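Local coordinates for protein 1,3-alpha-isomaltosidase (Kribbella flavida DSM 17836, PDB 5X3I) that hydrolyses the alpha-1,3-glucosidic linkages of the cyclic tetrasaccharide cyclobis-(1-6)-alpha-nigerosyl, yielding isomaltose during intracellular degradation of this starch-derived sugar, at residues F239-S244 against V258-G263; T243-W248 against K488-N493. The protein carries 1 engineered substitution. One frame throughout, in Å; residues are numbered along the deposited sequence.

Contact 1: residues F239-S244 against V258-G263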
loop_
_atom_site.group_PDB
_atom_site.type_symbol
_atom_site.label_atom_id
_atom_site.label_comp_id
_atom_site.label_asym_id
_atom_site.label_seq_id
_atom_site.Cartn_x
_atom_site.Cartn_y
_atom_site.Cartn_z
ATOM N N PHE A 239 -19.252 4.320 8.343
ATOM C CA PHE A 239 -18.602 5.185 9.317
ATOM C C PHE A 239 -17.169 5.506 8.915
ATOM O O PHE A 239 -16.508 4.718 8.263
ATOM C CB PHE A 239 -18.601 4.529 10.703
ATOM C CG PHE A 239 -17.734 3.302 10.786
ATOM C CD1 PHE A 239 -16.415 3.392 11.201
ATOM C CD2 PHE A 239 -18.233 2.065 10.430
ATOM C CE1 PHE A 239 -15.620 2.269 11.264
ATOM C CE2 PHE A 239 -17.440 0.940 10.491
ATOM C CZ PHE A 239 -16.130 1.045 10.909
ATOM N N HIS A 240 -16.702 6.667 9.339
ATOM C CA HIS A 240 -15.310 7.045 9.212
ATOM C C HIS A 240 -14.830 7.594 10.544
ATOM O O HIS A 240 -15.342 8.596 11.022
ATOM C CB HIS A 240 -15.133 8.086 8.104
ATOM C CG HIS A 240 -13.788 8.731 8.081
ATOM N ND1 HIS A 240 -13.604 10.049 7.724
ATOM C CD2 HIS A 240 -12.556 8.243 8.346
ATOM C CE1 HIS A 240 -12.323 10.348 7.784
ATOM N NE2 HIS A 240 -11.663 9.265 8.155
ATOM N N VAL A 241 -13.845 6.942 11.142
ATOM C CA VAL A 241 -13.239 7.489 12.344
ATOM C C VAL A 241 -12.289 8.582 11.903
ATOM O O VAL A 241 -11.346 8.296 11.156
ATOM C CB VAL A 241 -12.473 6.431 13.133
ATOM C CG1 VAL A 241 -11.992 7.004 14.450
ATOM C CG2 VAL A 241 -13.338 5.193 13.345
ATOM N N ARG A 242 -12.468 9.822 12.349
ATOM C CA ARG A 242 -11.610 10.793 11.723
ATOM C C ARG A 242 -10.348 10.930 12.546
ATOM O O ARG A 242 -10.233 11.782 13.410
ATOM C CB ARG A 242 -12.323 12.151 11.638
ATOM C CG ARG A 242 -13.659 12.128 10.916
ATOM C CD ARG A 242 -14.437 13.418 11.114
ATOM N NE ARG A 242 -15.552 13.508 10.174
ATOM C CZ ARG A 242 -16.561 14.365 10.278
ATOM N NH1 ARG A 242 -16.610 15.210 11.301
ATOM N NH2 ARG A 242 -17.525 14.374 9.363
ATOM N N THR A 243 -9.334 10.206 12.105
ATOM C CA THR A 243 -8.009 10.285 12.674
ATOM C C THR A 243 -7.047 9.693 11.658
ATOM O O THR A 243 -7.439 8.820 10.886
ATOM C CB THR A 243 -7.919 9.507 14.002
ATOM O OG1 THR A 243 -6.617 9.654 14.563
ATOM C CG2 THR A 243 -8.203 8.040 13.779
ATOM N N SER A 244 -5.792 10.116 11.695
ATOM C CA SER A 244 -4.728 9.371 11.041
ATOM C C SER A 244 -3.919 8.536 12.047
ATOM O O SER A 244 -2.939 7.904 11.681
ATOM C CB SER A 244 -3.825 10.292 10.226
ATOM O OG SER A 244 -3.349 11.379 10.974
ATOM N N VAL A 258 -14.477 -0.758 18.193
ATOM C CA VAL A 258 -13.497 0.143 17.594
ATOM C C VAL A 258 -12.596 0.780 18.646
ATOM O O VAL A 258 -13.078 1.445 19.559
ATOM C CB VAL A 258 -14.184 1.270 16.785
ATOM C CG1 VAL A 258 -13.147 2.187 16.153
ATOM C CG2 VAL A 258 -15.092 0.689 15.718
ATOM N N GLU A 259 -11.290 0.580 18.506
ATOM C CA GLU A 259 -10.304 1.154 19.415
ATOM C C GLU A 259 -9.465 2.189 18.670
ATOM O O GLU A 259 -9.034 1.954 17.536
ATOM C CB GLU A 259 -9.416 0.055 20.010
ATOM C CG GLU A 259 -8.590 0.470 21.213
ATOM C CD GLU A 259 -7.948 -0.715 21.925
ATOM O OE1 GLU A 259 -8.561 -1.798 21.982
ATOM O OE2 GLU A 259 -6.816 -0.572 22.418
ATOM N N VAL A 260 -9.232 3.319 19.324
ATOM C CA VAL A 260 -8.623 4.484 18.712
ATOM C C VAL A 260 -7.473 5.086 19.524
ATOM O O VAL A 260 -7.671 5.516 20.656
ATOM C CB VAL A 260 -9.672 5.587 18.502
ATOM C CG1 VAL A 260 -9.032 6.807 17.889
ATOM C CG2 VAL A 260 -10.817 5.072 17.653
ATOM N N ALA A 261 -6.281 5.138 18.938
ATOM C CA ALA A 261 -5.164 5.838 19.560
ATOM C C ALA A 261 -5.448 7.333 19.594
ATOM O O ALA A 261 -5.996 7.883 18.642
ATOM C CB ALA A 261 -3.871 5.561 18.821
ATOM N N LEU A 262 -5.077 7.982 20.695
ATOM C CA LEU A 262 -5.383 9.392 20.904
ATOM C C LEU A 262 -4.129 10.242 21.004
ATOM O O LEU A 262 -3.059 9.751 21.341
ATOM C CB LEU A 262 -6.218 9.584 22.180
ATOM C CG LEU A 262 -7.601 8.940 22.228
ATOM C CD1 LEU A 262 -8.166 8.980 23.645
ATOM C CD2 LEU A 262 -8.536 9.649 21.270
ATOM N N GLY A 263 -4.282 11.523 20.696
ATOM C CA GLY A 263 -3.273 12.516 20.995
ATOM C C GLY A 263 -3.592 13.174 22.329
ATOM O O GLY A 263 -4.128 12.532 23.220
HETATM O O HOH W 1 -6.879 10.093 17.247
#
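V241 packs against V258 and V260 in an apolar contact between two sheets of the galactose mutarotase-like domain, the beta-sandwich of this family 31 enzyme. Strand 237-241 belongs to the mixed sheet and strand 255-261 to the antiparallel sheet facing it. The separation identifies face-to-face packing rather than pairing within a sheet: V241 CA lies 8.4 Å from V260 CA, and no hydrogen bond crosses directly between the segments. The interface is small, with 163 Å² buried over both sides.

V241 divides its two methyls between two partners. Its CG1, anti to the backbone N (chi1 -174°), reaches V260 CG2 at 3.9 Å, while V241 CG2, on the N side of the same residue, meets V258 CG1 at 4.1 Å. The approaches differ: V241 and V258 point at each other tip to tip, whereas V241 and V260 slide past one another in opposite directions. One valine thus bridges two residues that project from the same face of strand 255-261. Y249 of strand 247-252 touches both V241 and V258, as well as F239, and extends the apolar layer.

At T243 the contact becomes partly polar. T243 keeps its methyl on the valine side, with T243 CG2 4.4 Å from V260 CG1, and turns its hydroxyl toward a water beside A261 O. That water lies 2.7 Å from T243 OG1 and donates to A261 O at 2.8 Å, bridging two oxygens 4.5 Å apart. T243 OG1 also accepts from R245 N at 2.8 Å, an ST turn that helps to fix its rotation.

The chemistry implies that shape and the exclusion of water hold the buried part together, while polar linkage between these segments is confined to the margin and carried by solvent.

Contact 2: residues T243-W248 against K488-N493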
loop_
_atom_site.group_PDB
_atom_site.type_symbol
_atom_site.label_atom_id
_atom_site.label_comp_id
_atom_site.label_asym_id
_atom_site.label_seq_id
_atom_site.Cartn_x
_atom_site.Cartn_y
_atom_site.Cartn_z
ATOM N N THR A 243 -9.334 10.206 12.105
ATOM C CA THR A 243 -8.009 10.285 12.674
ATOM C C THR A 243 -7.047 9.693 11.658
ATOM O O THR A 243 -7.439 8.820 10.886
ATOM C CB THR A 243 -7.919 9.507 14.002
ATOM O OG1 THR A 243 -6.617 9.654 14.563
ATOM C CG2 THR A 243 -8.203 8.040 13.779
ATOM N N SER A 244 -5.792 10.116 11.695
ATOM C CA SER A 244 -4.728 9.371 11.041
ATOM C C SER A 244 -3.919 8.536 12.047
ATOM O O SER A 244 -2.939 7.904 11.681
ATOM C CB SER A 244 -3.825 10.292 10.226
ATOM O OG SER A 244 -3.349 11.379 10.974
ATOM N N ARG A 245 -4.313 8.564 13.319
ATOM C CA ARG A 245 -3.678 7.701 14.317
ATOM C C ARG A 245 -4.131 6.256 14.121
ATOM O O ARG A 245 -5.118 6.000 13.462
ATOM C CB ARG A 245 -3.984 8.177 15.748
ATOM C CG ARG A 245 -3.360 9.516 16.080
ATOM C CD ARG A 245 -3.499 9.917 17.551
ATOM N NE ARG A 245 -2.914 11.237 17.745
ATOM C CZ ARG A 245 -3.580 12.374 17.599
ATOM N NH1 ARG A 245 -4.870 12.358 17.299
ATOM N NH2 ARG A 245 -2.961 13.525 17.775
ATOM N N ARG A 246 -3.381 5.315 14.678
ATOM C CA ARG A 246 -3.728 3.904 14.599
ATOM C C ARG A 246 -5.120 3.631 15.178
ATOM O O ARG A 246 -5.533 4.253 16.160
ATOM C CB ARG A 246 -2.664 3.067 15.318
ATOM C CG ARG A 246 -2.714 1.565 15.042
ATOM C CD ARG A 246 -1.381 0.899 15.400
ATOM N NE ARG A 246 -1.335 -0.516 15.050
ATOM C CZ ARG A 246 -0.282 -1.303 15.251
ATOM N NH1 ARG A 246 0.821 -0.811 15.810
ATOM N NH2 ARG A 246 -0.330 -2.580 14.898
ATOM N N THR A 247 -5.838 2.717 14.535
ATOM C CA THR A 247 -7.128 2.225 15.009
ATOM C C THR A 247 -7.179 0.711 14.883
ATOM O O THR A 247 -6.526 0.144 14.005
ATOM C CB THR A 247 -8.310 2.808 14.214
ATOM O OG1 THR A 247 -8.149 2.493 12.822
ATOM C CG2 THR A 247 -8.412 4.310 14.399
ATOM N N TRP A 248 -7.976 0.070 15.736
ATOM C CA TRP A 248 -8.106 -1.391 15.781
ATOM C C TRP A 248 -9.574 -1.811 15.722
ATOM O O TRP A 248 -10.450 -1.107 16.200
ATOM C CB TRP A 248 -7.486 -1.970 17.050
ATOM C CG TRP A 248 -6.015 -1.783 17.238
ATOM C CD1 TRP A 248 -5.035 -2.695 16.983
ATOM C CD2 TRP A 248 -5.364 -0.635 17.775
ATOM N NE1 TRP A 248 -3.811 -2.173 17.309
ATOM C CE2 TRP A 248 -3.987 -0.910 17.799
ATOM C CE3 TRP A 248 -5.810 0.602 18.238
ATOM C CZ2 TRP A 248 -3.054 0.007 18.262
ATOM C CZ3 TRP A 248 -4.881 1.508 18.693
ATOM C CH2 TRP A 248 -3.521 1.206 18.705
ATOM N N LYS A 488 2.781 15.207 14.945
ATOM C CA LYS A 488 3.772 14.271 15.429
ATOM C C LYS A 488 3.588 12.934 14.724
ATOM O O LYS A 488 2.609 12.733 14.014
ATOM C CB LYS A 488 3.657 14.102 16.946
ATOM C CG LYS A 488 3.699 15.409 17.715
ATOM C CD LYS A 488 5.037 16.076 17.536
ATOM C CE LYS A 488 5.086 17.456 18.175
ATOM N NZ LYS A 488 4.315 18.467 17.406
ATOM N N GLY A 489 4.495 12.000 14.983
ATOM C CA GLY A 489 4.544 10.760 14.230
ATOM C C GLY A 489 3.332 9.867 14.395
ATOM O O GLY A 489 2.937 9.183 13.457
ATOM N N ASP A 490 2.733 9.873 15.587
ATOM C CA ASP A 490 1.573 9.029 15.830
ATOM C C ASP A 490 0.419 9.415 14.916
ATOM O O ASP A 490 -0.385 8.577 14.551
ATOM C CB ASP A 490 1.141 9.081 17.308
ATOM C CG ASP A 490 0.650 10.448 17.743
ATOM O OD1 ASP A 490 1.229 11.480 17.354
ATOM O OD2 ASP A 490 -0.325 10.490 18.500
ATOM N N GLU A 491 0.302 10.707 14.632
ATOM C CA GLU A 491 -0.595 11.236 13.613
ATOM C C GLU A 491 -0.065 11.268 12.165
ATOM O O GLU A 491 -0.794 10.989 11.220
ATOM C CB GLU A 491 -1.011 12.647 14.021
ATOM C CG GLU A 491 -2.276 13.112 13.374
ATOM C CD GLU A 491 -2.884 14.313 14.076
ATOM O OE1 GLU A 491 -2.135 15.173 14.579
ATOM O OE2 GLU A 491 -4.120 14.383 14.113
ATOM N N GLY A 492 1.192 11.662 11.997
ATOM C CA GLY A 492 1.711 12.008 10.685
ATOM C C GLY A 492 2.189 10.841 9.839
ATOM O O GLY A 492 2.162 10.914 8.614
ATOM N N ASN A 493 2.629 9.769 10.489
ATOM C CA ASN A 493 3.252 8.660 9.782
ATOM C C ASN A 493 2.320 7.976 8.793
ATOM O O ASN A 493 2.749 7.589 7.717
ATOM C CB ASN A 493 3.801 7.634 10.779
ATOM C CG ASN A 493 4.950 8.189 11.594
ATOM O OD1 ASN A 493 5.430 9.280 11.326
ATOM N ND2 ASN A 493 5.388 7.442 12.599
HETATM O O HOH W 2 0.094 8.032 11.887
HETATM O O HOH W 3 -5.494 12.409 13.678
HETATM O O HOH W 4 -4.396 13.908 10.886
HETATM O O HOH W 5 -0.316 13.684 18.075
HETATM O O HOH W 6 -1.044 6.128 15.942
#
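R245 lies alongside D490, both side chains pointing the same way, while E491 comes over one face of the guanidinium. The two acidic groups therefore engage R245 in different ways. R245 NE donates to D490 OD2 at 2.8 Å with an N-H...O angle of 152°; this oxygen sits in the guanidinium plane, at its edge, yet the donor meets it from well above the carboxylate plane, and the two flat groups are turned 51° apart. A water in the guanidinium plane accepts from R245 NH2 and donates to D490 OD1, so both carboxylate oxygens are tied to the arginine. E491 is tilted less steeply against R245, and R245 NH2 to E491 OE1 is a long salt bridge of 3.7 Å: no N-H points at that oxygen, and the attraction is one of charge.

With CG beside the backbone N (chi1 -67°) and the chain extended from CG to NE, R245 passes the D490 carbonyl and brings NE to the carboxylate. R245 CA makes a CA-H...O contact of 3.4 Å with D490 O.

S244 OG donates to E491 O at 2.6 Å, the shorter of the two direct hydrogen bonds, with the donor tilted from the carbonyl plane; the same hydroxyl also accepts a hydrogen bond from a water.

Together R245, D490 and E491 form a salt-bridge network at an interdomain seam, joining the loop that leads into sandwich strand 247-252 to the short helix 489-492, which falls between TIM-barrel strands 467-470 and 517-519 in the chain.

Overall arrangement
Both contacts begin from one piece of chain, sharing T243 and S244, and their centres are about 8 Å apart. Contact 1 is the buried one, joining two sheets within the mutarotase-like domain; contact 2 lies at the surface and joins that domain to the TIM-barrel domain. Their chemistry follows: valine methyls and one peripheral water in contact 1, charged groups, a serine hydroxyl and several waters in contact 2. Strands 247-252 and 255-261 connect them as antiparallel neighbours, with probable hydrogen bonds from W248 N to E259 O (2.8 Å) and from A261 N to R246 O (3.0 Å). R245 CD also packs on A261 O, 3.4 Å away.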